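Local coordinates for protein possible thiol-disulfide isomerase (Cytophaga hutchinsonii, PDB 3HCZ) that probably acts as a thiol-disulfide oxidoreductase or isomerase with a thioredoxin fold, at residues N13-D18 and Y23-D28; K32-F37 and K120-I125. All coordinates share one frame; numbering follows the deposited sequence.

Overall arrangement
Both contacts belong to one thioredoxin-fold domain and follow each other along the chain: contact 1 is closed within the loop before strand 33-39, while contact 2 joins the start of that strand to the turn at 120-123 and the first residues of strand 124-127, with 82 residues between its two segments. Their centres lie about 13 Å apart, and they touch. Leu14 CD1 packs on Leu36 CD1 at 3.7 Å, and Leu26 and Tyr27 of contact 1 lie against Thr34 and Lys122 of contact 2. Strand 33-39 is central in the five-stranded mixed sheet and 124-127 is an outermost strand. The loop of 13-28 thus packs on strand 33-39 through Leu14 and Leu26, and contact 2 lies at the start of that strand.

Contact 1: residues N13-D18 and Y23-D28; sequences NLYMTD and YRYLYD. With SO4 (sulfate ion), chain B.
The Asn13 amide lies flat on the ring of Tyr27. Asn13 CB stands 3.5 Å from the centroid of the Tyr27 ring, almost exactly on the ring normal, a CH-pi contact. Asn13 CG, anti to the backbone N (chi1 -162°), continues over the same face to 3.4 Å from Tyr27 CG, leaving amide and ring planes only 7° apart. The two amide ends then diverge: ND2 stays above the CD2 side of the ring, whereas Asn13 OD1 accepts a hydrogen bond from Tyr27 N at 3.1 Å. That donor lies above the carbonyl plane, and OD1 also takes a weak bond from Leu14 N. The Asn13 backbone N donates to O1 of a sulfate ion, probably from the crystallisation liquor, and weakly to its O2, while Tyr27 OH is bonded to Ala11 O.

Beyond the asparagine, the chains form a short, roughly antiparallel pairing in the loop before the first strand of the thioredoxin-like domain. Leu26 N donates to Leu14 O at 3.0 Å and Arg24 N to Met16 O at 2.9 Å; Thr17 and Tyr23 form a single bridge. Tyr15 directs CD1 at the centre of the Tyr25 face, a T-shaped stack with centroids 4.8 Å apart and planes at 72°. Thr17 CG2 meets Tyr23 CD1 at 3.6 Å, while Tyr23 OH reaches His100. Leu14, selenomethionine Met16 and Leu26 face inward, packing on Tyr68 of strand 65-71 and on helix 103-107; Leu14 and Leu26 also touch strand 33-39.

Contact 2: residues K32-F37 and K120-I125; sequences KYTILF and KNKVII. With SO4 (sulfate ion), chain E.
This is a loose, water-bridged contact between the start of central strand 33-39 and the turn of the beta-hairpin formed by strands 114-118 and 124-127; strand 114-118 lies between the other two in the sheet. No direct hydrogen bond crosses it. Instead, one water donates to Lys32 O at 2.6 Å and accepts from Lys120 N at 2.9 Å. A second water accepts from Lys122 NZ at 2.9 Å and is hydrogen-bonded to Thr34 OG1 at 2.8 Å. The Lys122 chain turns about CB-CG (chi2 -58°) and CD-CE (chi4 -68°), bringing Lys122 CE to 3.6 Å from Thr34 OG1. Val29 O, the water and, weakly, Lys120 O surround the ammonium of this buried lysine and would help to accommodate its charge. Lys32 N donates to sulfate O4 at 2.8 Å, the ion probably coming from the crystallisation liquor.

The side chains of Tyr33 and Ile125 cross at about a right angle, Ile125 CD1 lying 3.7 Å from Tyr33 CE1. Tyr33 OH is bonded to Glu142 of helix 134-147. Tyr33 and Ile125 both pack on Tyr141 of that helix, whereas Thr34 touches Tyr68 of strand 65-71 and pairs through its backbone with Leu118 of strand 114-118.

Contact 1: residues N13-D18 and Y23-D28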
loop_
_atom_site.group_PDB
_atom_site.type_symbol
_atom_site.label_atom_id
_atom_site.label_comp_id
_atom_site.label_asym_id
_atom_site.label_seq_id
_atom_site.Cartn_x
_atom_site.Cartn_y
_atom_site.Cartn_z
ATOM N N ASN A 13 -8.375 -0.470 -9.398
ATOM C CA ASN A 13 -8.797 -1.422 -8.346
ATOM C C ASN A 13 -7.819 -2.611 -8.375
ATOM O O ASN A 13 -7.177 -2.887 -9.389
ATOM C CB ASN A 13 -10.260 -1.883 -8.565
ATOM C CG ASN A 13 -10.909 -2.501 -7.312
ATOM O OD1 ASN A 13 -10.299 -2.623 -6.229
ATOM N ND2 ASN A 13 -12.169 -2.901 -7.462
ATOM N N LEU A 14 -7.691 -3.281 -7.236
ATOM C CA LEU A 14 -6.839 -4.484 -7.093
ATOM C C LEU A 14 -7.717 -5.585 -6.500
ATOM O O LEU A 14 -8.394 -5.377 -5.492
ATOM C CB LEU A 14 -5.660 -4.200 -6.153
ATOM C CG LEU A 14 -4.659 -3.205 -6.769
ATOM C CD1 LEU A 14 -3.719 -2.673 -5.676
ATOM C CD2 LEU A 14 -3.835 -3.952 -7.777
ATOM N N TYR A 15 -7.697 -6.752 -7.130
ATOM C CA TYR A 15 -8.552 -7.868 -6.708
ATOM C C TYR A 15 -7.674 -8.900 -6.018
ATOM O O TYR A 15 -7.654 -10.086 -6.391
ATOM C CB TYR A 15 -9.282 -8.454 -7.938
ATOM C CG TYR A 15 -10.180 -7.475 -8.652
ATOM C CD1 TYR A 15 -11.528 -7.358 -8.305
ATOM C CD2 TYR A 15 -9.699 -6.671 -9.686
ATOM C CE1 TYR A 15 -12.384 -6.450 -8.953
ATOM C CE2 TYR A 15 -10.539 -5.736 -10.331
ATOM C CZ TYR A 15 -11.876 -5.655 -9.977
ATOM O OH TYR A 15 -12.713 -4.783 -10.630
HETATM N N MSE A 16 -6.954 -8.455 -4.985
HETATM C CA MSE A 16 -5.950 -9.302 -4.331
HETATM C C MSE A 16 -6.539 -10.001 -3.107
HETATM O O MSE A 16 -7.698 -9.741 -2.724
HETATM C CB MSE A 16 -4.678 -8.484 -4.010
HETATM C CG MSE A 16 -4.055 -7.946 -5.315
HETATM SE SE MSE A 16 -2.606 -6.683 -5.011
HETATM C CE MSE A 16 -1.286 -7.951 -4.234
ATOM N N THR A 17 -5.760 -10.910 -2.529
ATOM C CA THR A 17 -6.285 -11.759 -1.471
ATOM C C THR A 17 -5.435 -11.616 -0.215
ATOM O O THR A 17 -4.224 -11.407 -0.305
ATOM C CB THR A 17 -6.330 -13.241 -1.892
ATOM O OG1 THR A 17 -5.044 -13.649 -2.379
ATOM C CG2 THR A 17 -7.357 -13.456 -3.023
ATOM N N ASP A 18 -6.066 -11.772 0.953
ATOM C CA ASP A 18 -5.358 -11.607 2.236
ATOM C C ASP A 18 -4.564 -12.885 2.596
ATOM O O ASP A 18 -4.446 -13.793 1.764
ATOM C CB ASP A 18 -6.330 -11.138 3.345
ATOM C CG ASP A 18 -7.358 -12.202 3.733
ATOM O OD1 ASP A 18 -7.159 -13.411 3.423
ATOM O OD2 ASP A 18 -8.390 -11.838 4.391
ATOM N N TYR A 23 -10.496 -12.878 -0.797
ATOM C CA TYR A 23 -10.493 -11.594 -1.523
ATOM C C TYR A 23 -10.655 -10.416 -0.580
ATOM O O TYR A 23 -11.542 -10.446 0.290
ATOM C CB TYR A 23 -11.613 -11.518 -2.567
ATOM C CG TYR A 23 -11.310 -12.241 -3.851
ATOM C CD1 TYR A 23 -10.194 -11.867 -4.647
ATOM C CD2 TYR A 23 -12.140 -13.291 -4.304
ATOM C CE1 TYR A 23 -9.917 -12.524 -5.862
ATOM C CE2 TYR A 23 -11.872 -13.953 -5.520
ATOM C CZ TYR A 23 -10.763 -13.557 -6.286
ATOM O OH TYR A 23 -10.519 -14.194 -7.472
ATOM N N ARG A 24 -9.796 -9.407 -0.749
ATOM C CA ARG A 24 -9.970 -8.098 -0.124
ATOM C C ARG A 24 -9.704 -7.041 -1.178
ATOM O O ARG A 24 -8.559 -6.605 -1.360
ATOM C CB ARG A 24 -9.028 -7.935 1.086
ATOM C CG ARG A 24 -9.268 -8.915 2.259
ATOM C CD ARG A 24 -10.663 -8.755 2.971
ATOM N NE ARG A 24 -11.035 -7.330 3.117
ATOM C CZ ARG A 24 -10.516 -6.484 4.014
ATOM N NH1 ARG A 24 -10.903 -5.227 4.003
ATOM N NH2 ARG A 24 -9.624 -6.865 4.928
ATOM N N TYR A 25 -10.735 -6.676 -1.936
ATOM C CA TYR A 25 -10.539 -5.688 -3.008
ATOM C C TYR A 25 -10.145 -4.333 -2.468
ATOM O O TYR A 25 -10.671 -3.878 -1.429
ATOM C CB TYR A 25 -11.786 -5.459 -3.888
ATOM C CG TYR A 25 -12.431 -6.673 -4.535
ATOM C CD1 TYR A 25 -11.771 -7.942 -4.593
ATOM C CD2 TYR A 25 -13.701 -6.540 -5.115
ATOM C CE1 TYR A 25 -12.424 -9.080 -5.204
ATOM C CE2 TYR A 25 -14.342 -7.629 -5.738
ATOM C CZ TYR A 25 -13.690 -8.885 -5.766
ATOM O OH TYR A 25 -14.340 -9.902 -6.374
ATOM N N LEU A 26 -9.249 -3.665 -3.196
ATOM C CA LEU A 26 -8.822 -2.320 -2.789
ATOM C C LEU A 26 -10.008 -1.376 -2.570
ATOM O O LEU A 26 -10.075 -0.648 -1.543
ATOM C CB LEU A 26 -7.824 -1.731 -3.811
ATOM C CG LEU A 26 -7.474 -0.258 -3.553
ATOM C CD1 LEU A 26 -6.710 -0.125 -2.218
ATOM C CD2 LEU A 26 -6.626 0.280 -4.743
ATOM N N TYR A 27 -10.957 -1.389 -3.505
ATOM C CA TYR A 27 -12.056 -0.466 -3.449
ATOM C C TYR A 27 -13.003 -0.725 -2.267
ATOM O O TYR A 27 -13.792 0.160 -1.872
ATOM C CB TYR A 27 -12.848 -0.525 -4.768
ATOM C CG TYR A 27 -12.215 0.281 -5.914
ATOM C CD1 TYR A 27 -10.893 0.709 -5.858
ATOM C CD2 TYR A 27 -12.930 0.530 -7.072
ATOM C CE1 TYR A 27 -10.311 1.429 -6.907
ATOM C CE2 TYR A 27 -12.376 1.235 -8.135
ATOM C CZ TYR A 27 -11.069 1.679 -8.044
ATOM O OH TYR A 27 -10.551 2.370 -9.105
ATOM N N ASP A 28 -12.915 -1.906 -1.691
ATOM C CA ASP A 28 -13.761 -2.264 -0.551
ATOM C C ASP A 28 -13.178 -1.872 0.809
ATOM O O ASP A 28 -13.871 -1.988 1.843
ATOM C CB ASP A 28 -14.087 -3.769 -0.577
ATOM C CG ASP A 28 -15.012 -4.128 -1.714
ATOM O OD1 ASP A 28 -15.839 -3.268 -2.067
ATOM O OD2 ASP A 28 -14.916 -5.245 -2.274
HETATM S S SO4 B . -10.762 0.026 -12.430
HETATM O O1 SO4 B . -9.673 0.909 -12.033
HETATM O O2 SO4 B . -10.847 -1.102 -11.522
HETATM O O3 SO4 B . -12.086 0.659 -12.348
HETATM O O4 SO4 B . -10.458 -0.399 -13.804
#

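Contact 2: residues K32-F37 and K120-I125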
loop_
_atom_site.group_PDB
_atom_site.type_symbol
_atom_site.label_atom_id
_atom_site.label_comp_id
_atom_site.label_asym_id
_atom_site.label_seq_id
_atom_site.Cartn_x
_atom_site.Cartn_y
_atom_site.Cartn_z
ATOM N N LYS A 32 -10.166 6.596 5.952
ATOM C CA LYS A 32 -10.012 7.988 5.588
ATOM C C LYS A 32 -8.852 8.145 4.572
ATOM O O LYS A 32 -8.956 8.938 3.598
ATOM C CB LYS A 32 -9.766 8.847 6.835
ATOM C CG LYS A 32 -9.483 10.295 6.504
ATOM C CD LYS A 32 -9.365 11.118 7.767
ATOM C CE LYS A 32 -9.299 12.560 7.393
ATOM N NZ LYS A 32 -8.946 13.410 8.556
ATOM N N TYR A 33 -7.744 7.409 4.790
ATOM C CA TYR A 33 -6.626 7.392 3.816
ATOM C C TYR A 33 -6.214 5.953 3.696
ATOM O O TYR A 33 -6.201 5.243 4.714
ATOM C CB TYR A 33 -5.363 8.114 4.295
ATOM C CG TYR A 33 -5.592 9.566 4.483
ATOM C CD1 TYR A 33 -5.747 10.417 3.381
ATOM C CD2 TYR A 33 -5.686 10.100 5.764
ATOM C CE1 TYR A 33 -6.012 11.821 3.585
ATOM C CE2 TYR A 33 -5.940 11.477 5.963
ATOM C CZ TYR A 33 -6.087 12.316 4.861
ATOM O OH TYR A 33 -6.339 13.672 5.071
ATOM N N THR A 34 -5.914 5.530 2.469
ATOM C CA THR A 34 -5.308 4.219 2.228
ATOM C C THR A 34 -3.918 4.424 1.654
ATOM O O THR A 34 -3.750 5.122 0.637
ATOM C CB THR A 34 -6.114 3.327 1.237
ATOM O OG1 THR A 34 -7.439 3.168 1.725
ATOM C CG2 THR A 34 -5.424 1.901 1.039
ATOM N N ILE A 35 -2.920 3.819 2.301
ATOM C CA ILE A 35 -1.571 3.798 1.786
ATOM C C ILE A 35 -1.454 2.534 0.915
ATOM O O ILE A 35 -1.569 1.413 1.426
ATOM C CB ILE A 35 -0.528 3.773 2.940
ATOM C CG1 ILE A 35 -0.837 4.838 4.010
ATOM C CG2 ILE A 35 0.904 3.913 2.395
ATOM C CD1 ILE A 35 -1.018 6.247 3.460
ATOM N N LEU A 36 -1.259 2.723 -0.375
ATOM C CA LEU A 36 -1.092 1.625 -1.239
ATOM C C LEU A 36 0.414 1.337 -1.279
ATOM O O LEU A 36 1.197 2.172 -1.737
ATOM C CB LEU A 36 -1.712 1.950 -2.608
ATOM C CG LEU A 36 -1.522 0.934 -3.711
ATOM C CD1 LEU A 36 -1.942 -0.532 -3.274
ATOM C CD2 LEU A 36 -2.400 1.448 -4.875
ATOM N N PHE A 37 0.820 0.157 -0.814
ATOM C CA PHE A 37 2.276 -0.137 -0.680
ATOM C C PHE A 37 2.711 -1.433 -1.362
ATOM O O PHE A 37 2.422 -2.523 -0.876
ATOM C CB PHE A 37 2.636 -0.136 0.825
ATOM C CG PHE A 37 4.078 -0.288 1.117
ATOM C CD1 PHE A 37 4.991 0.739 0.818
ATOM C CD2 PHE A 37 4.553 -1.466 1.695
ATOM C CE1 PHE A 37 6.377 0.582 1.123
ATOM C CE2 PHE A 37 5.918 -1.625 1.990
ATOM C CZ PHE A 37 6.822 -0.593 1.706
ATOM N N LYS A 120 -10.209 8.970 0.879
ATOM C CA LYS A 120 -11.286 8.059 1.294
ATOM C C LYS A 120 -11.954 7.344 0.108
ATOM O O LYS A 120 -12.432 6.213 0.271
ATOM C CB LYS A 120 -12.356 8.737 2.150
ATOM C CG LYS A 120 -13.274 9.620 1.378
ATOM C CD LYS A 120 -14.525 9.982 2.216
ATOM C CE LYS A 120 -15.697 9.099 1.810
ATOM N NZ LYS A 120 -16.237 8.352 2.989
ATOM N N ASN A 121 -11.950 7.985 -1.067
ATOM C CA ASN A 121 -12.564 7.402 -2.272
ATOM C C ASN A 121 -11.551 6.794 -3.248
ATOM O O ASN A 121 -11.866 6.567 -4.441
ATOM C CB ASN A 121 -13.418 8.460 -2.948
ATOM C CG ASN A 121 -14.478 9.003 -2.025
ATOM O OD1 ASN A 121 -15.240 8.237 -1.395
ATOM N ND2 ASN A 121 -14.504 10.319 -1.883
ATOM N N LYS A 122 -10.343 6.536 -2.741
ATOM C CA LYS A 122 -9.256 5.861 -3.492
ATOM C C LYS A 122 -8.693 6.736 -4.596
ATOM O O LYS A 122 -7.992 6.226 -5.489
ATOM C CB LYS A 122 -9.646 4.484 -4.056
ATOM C CG LYS A 122 -10.280 3.524 -3.016
ATOM C CD LYS A 122 -9.347 3.282 -1.812
ATOM C CE LYS A 122 -10.066 2.479 -0.692
ATOM N NZ LYS A 122 -11.137 3.320 -0.097
ATOM N N VAL A 123 -8.941 8.046 -4.492
ATOM C CA VAL A 123 -8.280 9.007 -5.405
ATOM C C VAL A 123 -6.810 9.192 -5.030
ATOM O O VAL A 123 -6.444 9.307 -3.847
ATOM C CB VAL A 123 -8.973 10.318 -5.414
ATOM C CG1 VAL A 123 -8.117 11.393 -6.188
ATOM C CG2 VAL A 123 -10.330 10.130 -6.028
ATOM N N ILE A 124 -5.949 9.241 -6.043
ATOM C CA ILE A 124 -4.538 9.341 -5.782
ATOM C C ILE A 124 -4.215 10.761 -5.318
ATOM O O ILE A 124 -4.435 11.746 -6.077
ATOM C CB ILE A 124 -3.717 8.987 -7.071
ATOM C CG1 ILE A 124 -3.919 7.489 -7.433
ATOM C CG2 ILE A 124 -2.193 9.315 -6.868
ATOM C CD1 ILE A 124 -3.559 7.183 -8.893
ATOM N N ILE A 125 -3.651 10.876 -4.115
ATOM C CA ILE A 125 -3.284 12.234 -3.594
ATOM C C ILE A 125 -1.762 12.437 -3.413
ATOM O O ILE A 125 -1.296 13.572 -3.298
ATOM C CB ILE A 125 -4.051 12.619 -2.296
ATOM C CG1 ILE A 125 -3.782 11.620 -1.150
ATOM C CG2 ILE A 125 -5.584 12.691 -2.585
ATOM C CD1 ILE A 125 -4.459 12.061 0.199
HETATM S S SO4 E . -11.597 5.107 9.547
HETATM O O1 SO4 E . -11.898 5.869 10.756
HETATM O O2 SO4 E . -10.576 4.110 9.865
HETATM O O3 SO4 E . -12.799 4.396 9.119
HETATM O O4 SO4 E . -11.129 5.994 8.481
HETATM O O HOH W 1 -9.917 11.226 2.699
HETATM O O HOH W 2 -9.451 5.031 1.458
#